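Local structure of protein Amuc_1100 (Akkermansia muciniphila, 6KNY) at residues Ile93-Tyr107 with Leu139-Glu153. The protein is of unknown function, a protein with a transmembrane helix from the bacterium Akkermansia muciniphila, crystallised without that membrane-spanning region. Residues are numbered along the deposited sequence; the frame is centred on the assembly and turned at random.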
loop_
_atom_site.group_PDB
_atom_site.type_symbol
_atom_site.label_atom_id
_atom_site.label_comp_id
_atom_site.label_asym_id
_atom_site.label_seq_id
_atom_site.Cartn_x
_atom_site.Cartn_y
_atom_site.Cartn_z
ATOM N N ILE A 93 -16.060 -8.207 -4.830
ATOM C CA ILE A 93 -14.692 -8.272 -5.327
ATOM C C ILE A 93 -14.044 -9.517 -4.748
ATOM O O ILE A 93 -14.024 -9.696 -3.523
ATOM C CB ILE A 93 -13.892 -7.016 -4.941
ATOM C CG1 ILE A 93 -14.576 -5.762 -5.476
ATOM C CG2 ILE A 93 -12.452 -7.116 -5.440
ATOM C CD1 ILE A 93 -14.232 -4.517 -4.681
ATOM N N LEU A 94 -13.522 -10.378 -5.621
ATOM C CA LEU A 94 -12.729 -11.501 -5.147
ATOM C C LEU A 94 -11.384 -10.996 -4.645
ATOM O O LEU A 94 -10.816 -10.050 -5.201
ATOM C CB LEU A 94 -12.506 -12.518 -6.265
ATOM C CG LEU A 94 -13.752 -13.126 -6.902
ATOM C CD1 LEU A 94 -13.404 -13.782 -8.246
ATOM C CD2 LEU A 94 -14.416 -14.122 -5.950
ATOM N N ILE A 95 -10.872 -11.639 -3.599
ATOM C CA ILE A 95 -9.574 -11.282 -3.040
ATOM C C ILE A 95 -8.910 -12.553 -2.542
ATOM O O ILE A 95 -9.522 -13.328 -1.800
ATOM C CB ILE A 95 -9.684 -10.226 -1.915
ATOM C CG1 ILE A 95 -8.302 -9.890 -1.354
ATOM C CG2 ILE A 95 -10.640 -10.664 -0.782
ATOM C CD1 ILE A 95 -8.292 -8.577 -0.619
ATOM N N THR A 96 -7.672 -12.789 -2.979
ATOM C CA THR A 96 -6.990 -13.994 -2.533
ATOM C C THR A 96 -6.541 -13.829 -1.091
ATOM O O THR A 96 -6.362 -12.710 -0.585
ATOM C CB THR A 96 -5.769 -14.321 -3.399
ATOM O OG1 THR A 96 -4.744 -13.339 -3.198
ATOM C CG2 THR A 96 -6.134 -14.376 -4.891
ATOM N N ASP A 97 -6.340 -14.973 -0.441
ATOM C CA ASP A 97 -5.832 -14.960 0.919
ATOM C C ASP A 97 -4.561 -14.137 1.003
ATOM O O ASP A 97 -4.388 -13.345 1.936
ATOM C CB ASP A 97 -5.577 -16.380 1.411
ATOM C CG ASP A 97 -5.362 -16.431 2.906
ATOM O OD1 ASP A 97 -6.049 -15.674 3.619
ATOM O OD2 ASP A 97 -4.514 -17.213 3.364
ATOM N N THR A 98 -3.673 -14.278 0.010
ATOM C CA THR A 98 -2.400 -13.570 0.067
ATOM C C THR A 98 -2.605 -12.061 -0.029
ATOM O O THR A 98 -2.087 -11.315 0.810
ATOM C CB THR A 98 -1.446 -14.065 -1.020
ATOM O OG1 THR A 98 -2.042 -13.892 -2.317
ATOM C CG2 THR A 98 -1.079 -15.532 -0.776
ATOM N N SER A 99 -3.378 -11.591 -1.030
ATOM C CA SER A 99 -3.705 -10.162 -1.122
ATOM C C SER A 99 -4.249 -9.605 0.189
ATOM O O SER A 99 -3.940 -8.458 0.573
ATOM C CB SER A 99 -4.737 -9.905 -2.216
ATOM O OG SER A 99 -4.141 -9.934 -3.486
ATOM N N SER A 100 -5.094 -10.384 0.874
ATOM C CA SER A 100 -5.816 -9.820 2.011
ATOM C C SER A 100 -4.873 -9.470 3.143
ATOM O O SER A 100 -5.244 -8.683 4.009
ATOM C CB SER A 100 -6.891 -10.786 2.522
ATOM O OG SER A 100 -6.302 -11.968 3.052
ATOM N N TRP A 101 -3.650 -9.994 3.127
ATOM C CA TRP A 101 -2.676 -9.671 4.156
ATOM C C TRP A 101 -1.890 -8.399 3.861
ATOM O O TRP A 101 -0.992 -8.056 4.637
ATOM C CB TRP A 101 -1.713 -10.835 4.351
ATOM C CG TRP A 101 -2.308 -11.923 5.171
ATOM C CD1 TRP A 101 -2.812 -13.118 4.721
ATOM C CD2 TRP A 101 -2.478 -11.926 6.597
ATOM N NE1 TRP A 101 -3.279 -13.859 5.779
ATOM C CE2 TRP A 101 -3.091 -13.154 6.940
ATOM C CE3 TRP A 101 -2.179 -11.010 7.612
ATOM C CZ2 TRP A 101 -3.409 -13.488 8.258
ATOM C CZ3 TRP A 101 -2.494 -11.345 8.925
ATOM C CH2 TRP A 101 -3.108 -12.569 9.236
ATOM N N LEU A 102 -2.180 -7.718 2.748
ATOM C CA LEU A 102 -1.667 -6.378 2.456
ATOM C C LEU A 102 -0.143 -6.330 2.335
ATOM O O LEU A 102 0.462 -5.276 2.567
ATOM C CB LEU A 102 -2.139 -5.377 3.520
ATOM C CG LEU A 102 -3.651 -5.158 3.522
ATOM C CD1 LEU A 102 -4.082 -4.403 4.782
ATOM C CD2 LEU A 102 -4.108 -4.433 2.255
ATOM N N GLY A 103 0.490 -7.453 1.990
ATOM C CA GLY A 103 1.934 -7.566 1.917
ATOM C C GLY A 103 2.618 -7.992 3.199
ATOM O O GLY A 103 3.856 -8.093 3.226
ATOM N N PHE A 104 1.867 -8.251 4.266
ATOM C CA PHE A 104 2.469 -8.507 5.568
ATOM C C PHE A 104 2.120 -9.896 6.105
ATOM O O PHE A 104 2.055 -10.093 7.325
ATOM C CB PHE A 104 2.037 -7.437 6.572
ATOM C CG PHE A 104 2.395 -6.014 6.178
ATOM C CD1 PHE A 104 3.609 -5.445 6.575
ATOM C CD2 PHE A 104 1.501 -5.230 5.456
ATOM C CE1 PHE A 104 3.912 -4.118 6.252
ATOM C CE2 PHE A 104 1.805 -3.902 5.125
ATOM C CZ PHE A 104 3.007 -3.354 5.512
ATOM N N GLN A 105 1.912 -10.884 5.220
ATOM C CA GLN A 105 1.581 -12.221 5.706
ATOM C C GLN A 105 2.728 -12.816 6.508
ATOM O O GLN A 105 2.509 -13.673 7.371
ATOM C CB GLN A 105 1.209 -13.163 4.552
ATOM C CG GLN A 105 0.625 -14.506 5.052
ATOM C CD GLN A 105 0.051 -15.377 3.941
ATOM O OE1 GLN A 105 0.491 -15.306 2.794
ATOM N NE2 GLN A 105 -0.942 -16.202 4.282
ATOM N N VAL A 106 3.953 -12.357 6.268
ATOM C CA VAL A 106 5.081 -12.806 7.078
ATOM C C VAL A 106 4.877 -12.515 8.569
ATOM O O VAL A 106 5.532 -13.126 9.421
ATOM C CB VAL A 106 6.367 -12.139 6.539
ATOM C CG1 VAL A 106 6.329 -10.617 6.757
ATOM C CG2 VAL A 106 7.611 -12.768 7.155
ATOM N N TYR A 107 3.986 -11.590 8.912
ATOM C CA TYR A 107 3.713 -11.275 10.309
ATOM C C TYR A 107 2.321 -11.734 10.743
ATOM O O TYR A 107 1.758 -11.190 11.702
ATOM C CB TYR A 107 3.893 -9.773 10.539
ATOM C CG TYR A 107 5.299 -9.292 10.224
ATOM C CD1 TYR A 107 6.399 -9.842 10.871
ATOM C CD2 TYR A 107 5.523 -8.310 9.258
ATOM C CE1 TYR A 107 7.691 -9.423 10.577
ATOM C CE2 TYR A 107 6.816 -7.882 8.954
ATOM C CZ TYR A 107 7.896 -8.438 9.623
ATOM O OH TYR A 107 9.194 -8.025 9.353
ATOM N N LEU A 139 -13.350 -2.889 -9.433
ATOM C CA LEU A 139 -12.527 -3.987 -9.920
ATOM C C LEU A 139 -13.224 -5.312 -9.656
ATOM O O LEU A 139 -14.140 -5.404 -8.842
ATOM C CB LEU A 139 -11.168 -3.988 -9.223
ATOM C CG LEU A 139 -10.305 -2.745 -9.431
ATOM C CD1 LEU A 139 -9.172 -2.713 -8.420
ATOM C CD2 LEU A 139 -9.775 -2.683 -10.870
ATOM N N SER A 140 -12.750 -6.369 -10.308
ATOM C CA SER A 140 -13.356 -7.671 -10.071
ATOM C C SER A 140 -12.521 -8.581 -9.183
ATOM O O SER A 140 -13.082 -9.479 -8.543
ATOM C CB SER A 140 -13.643 -8.374 -11.403
ATOM O OG SER A 140 -12.429 -8.778 -11.993
ATOM N N LYS A 141 -11.199 -8.407 -9.152
ATOM C CA LYS A 141 -10.347 -9.241 -8.314
ATOM C C LYS A 141 -9.108 -8.467 -7.899
ATOM O O LYS A 141 -8.552 -7.707 -8.695
ATOM C CB LYS A 141 -9.886 -10.529 -9.019
ATOM C CG LYS A 141 -10.837 -11.103 -10.051
ATOM C CD LYS A 141 -10.355 -12.438 -10.558
ATOM C CE LYS A 141 -11.367 -13.022 -11.529
ATOM N NZ LYS A 141 -10.921 -14.313 -12.105
ATOM N N PHE A 142 -8.689 -8.676 -6.654
ATOM C CA PHE A 142 -7.327 -8.402 -6.211
ATOM C C PHE A 142 -6.546 -9.704 -6.339
ATOM O O PHE A 142 -6.949 -10.732 -5.781
ATOM C CB PHE A 142 -7.287 -7.907 -4.763
ATOM C CG PHE A 142 -7.817 -6.514 -4.569
ATOM C CD1 PHE A 142 -7.111 -5.419 -5.041
ATOM C CD2 PHE A 142 -9.009 -6.297 -3.882
ATOM C CE1 PHE A 142 -7.592 -4.122 -4.849
ATOM C CE2 PHE A 142 -9.494 -5.010 -3.687
ATOM C CZ PHE A 142 -8.788 -3.921 -4.168
ATOM N N ILE A 143 -5.453 -9.676 -7.089
ATOM C CA ILE A 143 -4.694 -10.883 -7.381
ATOM C C ILE A 143 -3.505 -11.029 -6.439
ATOM O O ILE A 143 -3.201 -12.130 -5.975
ATOM C CB ILE A 143 -4.249 -10.875 -8.862
ATOM C CG1 ILE A 143 -5.470 -10.907 -9.776
ATOM C CG2 ILE A 143 -3.303 -12.070 -9.161
ATOM C CD1 ILE A 143 -5.154 -10.676 -11.249
ATOM N N LYS A 144 -2.827 -9.926 -6.131
ATOM C CA LYS A 144 -1.687 -10.019 -5.231
ATOM C C LYS A 144 -1.363 -8.636 -4.677
ATOM O O LYS A 144 -1.542 -7.624 -5.359
ATOM C CB LYS A 144 -0.483 -10.661 -5.946
ATOM C CG LYS A 144 0.488 -9.752 -6.663
ATOM C CD LYS A 144 1.688 -10.593 -7.165
ATOM C CE LYS A 144 2.737 -9.763 -7.931
ATOM N NZ LYS A 144 3.608 -10.582 -8.856
ATOM N N VAL A 145 -0.958 -8.606 -3.409
ATOM C CA VAL A 145 -0.283 -7.460 -2.814
ATOM C C VAL A 145 1.023 -8.015 -2.275
ATOM O O VAL A 145 1.030 -8.746 -1.277
ATOM C CB VAL A 145 -1.095 -6.782 -1.704
ATOM C CG1 VAL A 145 -0.327 -5.570 -1.171
ATOM C CG2 VAL A 145 -2.470 -6.367 -2.230
ATOM N N TYR A 146 2.127 -7.684 -2.929
ATOM C CA TYR A 146 3.422 -8.260 -2.608
ATOM C C TYR A 146 4.351 -7.146 -2.147
ATOM O O TYR A 146 4.516 -6.144 -2.852
ATOM C CB TYR A 146 4.006 -8.983 -3.820
ATOM C CG TYR A 146 5.481 -9.238 -3.676
ATOM C CD1 TYR A 146 5.957 -10.190 -2.778
ATOM C CD2 TYR A 146 6.399 -8.519 -4.425
ATOM C CE1 TYR A 146 7.318 -10.414 -2.634
ATOM C CE2 TYR A 146 7.759 -8.740 -4.289
ATOM C CZ TYR A 146 8.207 -9.689 -3.394
ATOM O OH TYR A 146 9.546 -9.912 -3.264
ATOM N N ARG A 147 4.947 -7.327 -0.971
ATOM C CA ARG A 147 5.719 -6.278 -0.311
ATOM C C ARG A 147 7.057 -6.842 0.147
ATOM O O ARG A 147 7.111 -7.570 1.152
ATOM C CB ARG A 147 4.935 -5.708 0.866
ATOM C CG ARG A 147 5.686 -4.689 1.730
ATOM C CD ARG A 147 5.152 -4.719 3.186
ATOM N NE ARG A 147 5.665 -5.884 3.913
ATOM C CZ ARG A 147 6.752 -5.875 4.677
ATOM N NH1 ARG A 147 7.422 -4.741 4.883
ATOM N NH2 ARG A 147 7.156 -6.996 5.260
ATOM N N PRO A 148 8.152 -6.536 -0.556
ATOM C CA PRO A 148 9.478 -6.959 -0.077
ATOM C C PRO A 148 9.781 -6.377 1.297
ATOM O O PRO A 148 9.352 -5.273 1.635
ATOM C CB PRO A 148 10.442 -6.405 -1.136
ATOM C CG PRO A 148 9.599 -6.222 -2.395
ATOM C CD PRO A 148 8.184 -5.939 -1.902
ATOM N N GLN A 149 10.528 -7.132 2.098
ATOM C CA GLN A 149 10.898 -6.642 3.423
ATOM C C GLN A 149 11.888 -5.502 3.299
ATOM O O GLN A 149 12.749 -5.501 2.417
ATOM C CB GLN A 149 11.514 -7.754 4.276
ATOM C CG GLN A 149 10.532 -8.850 4.646
ATOM C CD GLN A 149 11.190 -10.002 5.381
ATOM O OE1 GLN A 149 12.290 -9.861 5.925
ATOM N NE2 GLN A 149 10.537 -11.161 5.372
ATOM N N LEU A 150 11.771 -4.539 4.206
ATOM C CA LEU A 150 12.710 -3.449 4.311
ATOM C C LEU A 150 13.963 -3.904 5.044
ATOM O O LEU A 150 13.916 -4.836 5.843
ATOM C CB LEU A 150 12.069 -2.282 5.059
ATOM C CG LEU A 150 10.807 -1.701 4.427
ATOM C CD1 LEU A 150 10.180 -0.648 5.364
ATOM C CD2 LEU A 150 11.145 -1.102 3.064
ATOM N N PRO A 151 15.088 -3.215 4.831
ATOM C CA PRO A 151 16.307 -3.557 5.593
ATOM C C PRO A 151 16.114 -3.525 7.105
ATOM O O PRO A 151 16.670 -4.385 7.796
ATOM C CB PRO A 151 17.315 -2.496 5.123
ATOM C CG PRO A 151 16.858 -2.181 3.714
ATOM C CD PRO A 151 15.346 -2.201 3.792
ATOM N N ILE A 152 15.309 -2.602 7.642
ATOM C CA ILE A 152 15.091 -2.565 9.089
ATOM C C ILE A 152 14.378 -3.813 9.610
ATOM O O ILE A 152 14.403 -4.070 10.815
ATOM C CB ILE A 152 14.304 -1.300 9.484
ATOM C CG1 ILE A 152 14.407 -1.018 10.995
ATOM C CG2 ILE A 152 12.850 -1.429 9.049
ATOM C CD1 ILE A 152 13.665 0.227 11.413
ATOM N N GLU A 153 13.756 -4.623 8.748
ATOM C CA GLU A 153 13.017 -5.768 9.270
ATOM C C GLU A 153 13.910 -6.944 9.637
ATOM O O GLU A 153 13.483 -7.806 10.415
ATOM C CB GLU A 153 11.973 -6.231 8.272
ATOM C CG GLU A 153 10.845 -5.264 8.160
ATOM C CD GLU A 153 9.859 -5.688 7.111
ATOM O OE1 GLU A 153 9.245 -6.760 7.270
ATOM O OE2 GLU A 153 9.682 -4.928 6.150
HETATM O O HOH W 1 -0.652 -11.225 -2.185
HETATM O O HOH W 2 4.604 -9.581 0.501
HETATM O O HOH W 3 6.855 -9.375 3.476
HETATM O O HOH W 4 10.641 -7.450 11.732
#
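Arg-147 sets CD over one face of the Phe-104 ring, 3.6 Å from its centroid in a CH-pi contact, and the guanidinium continues past the CD1/CE1 rim, its plane 11° from the ring's. Polar bonds hold the arginine here: Arg-147 NE donates to Gly-103 O at 2.9 Å, a partner in the guanidinium plane although NE itself lies above the carbonyl plane. The bend at chi3 (77°) turns the guanidinium toward Glu-153, gripped end-on, Arg-147 NH1 to Glu-153 OE2 at 2.6 Å as a salt bridge and Arg-147 NH2 to Glu-153 OE1 at 2.9 Å. Glu-153 OE1 also lies at the edge of the Tyr-107 ring, near its plane, and only 2.4 Å from Tyr-107 OH, doubtfully short for a hydrogen bond; Glu-123 of helix 117-134 adds a second acidic partner for Arg-147 NH1. At the other end the backbones pair: Phe-142 N to Leu-94 O (2.9 Å) and Leu-94 N to Ser-140 O (3.1 Å) attach strand 94-95, parallel, as an outermost strand of the mixed sheet. Past this short strand, water bridges Thr-98 OG1 to Val-145 N. Ile-95 and Phe-142 share one face of the sheet, CD1 against CD2; Ile-93 CG2, from the loop before the strand, comes to 3.9 Å of Phe-142 CD2, while helix 70-91 packs against both isoleucines.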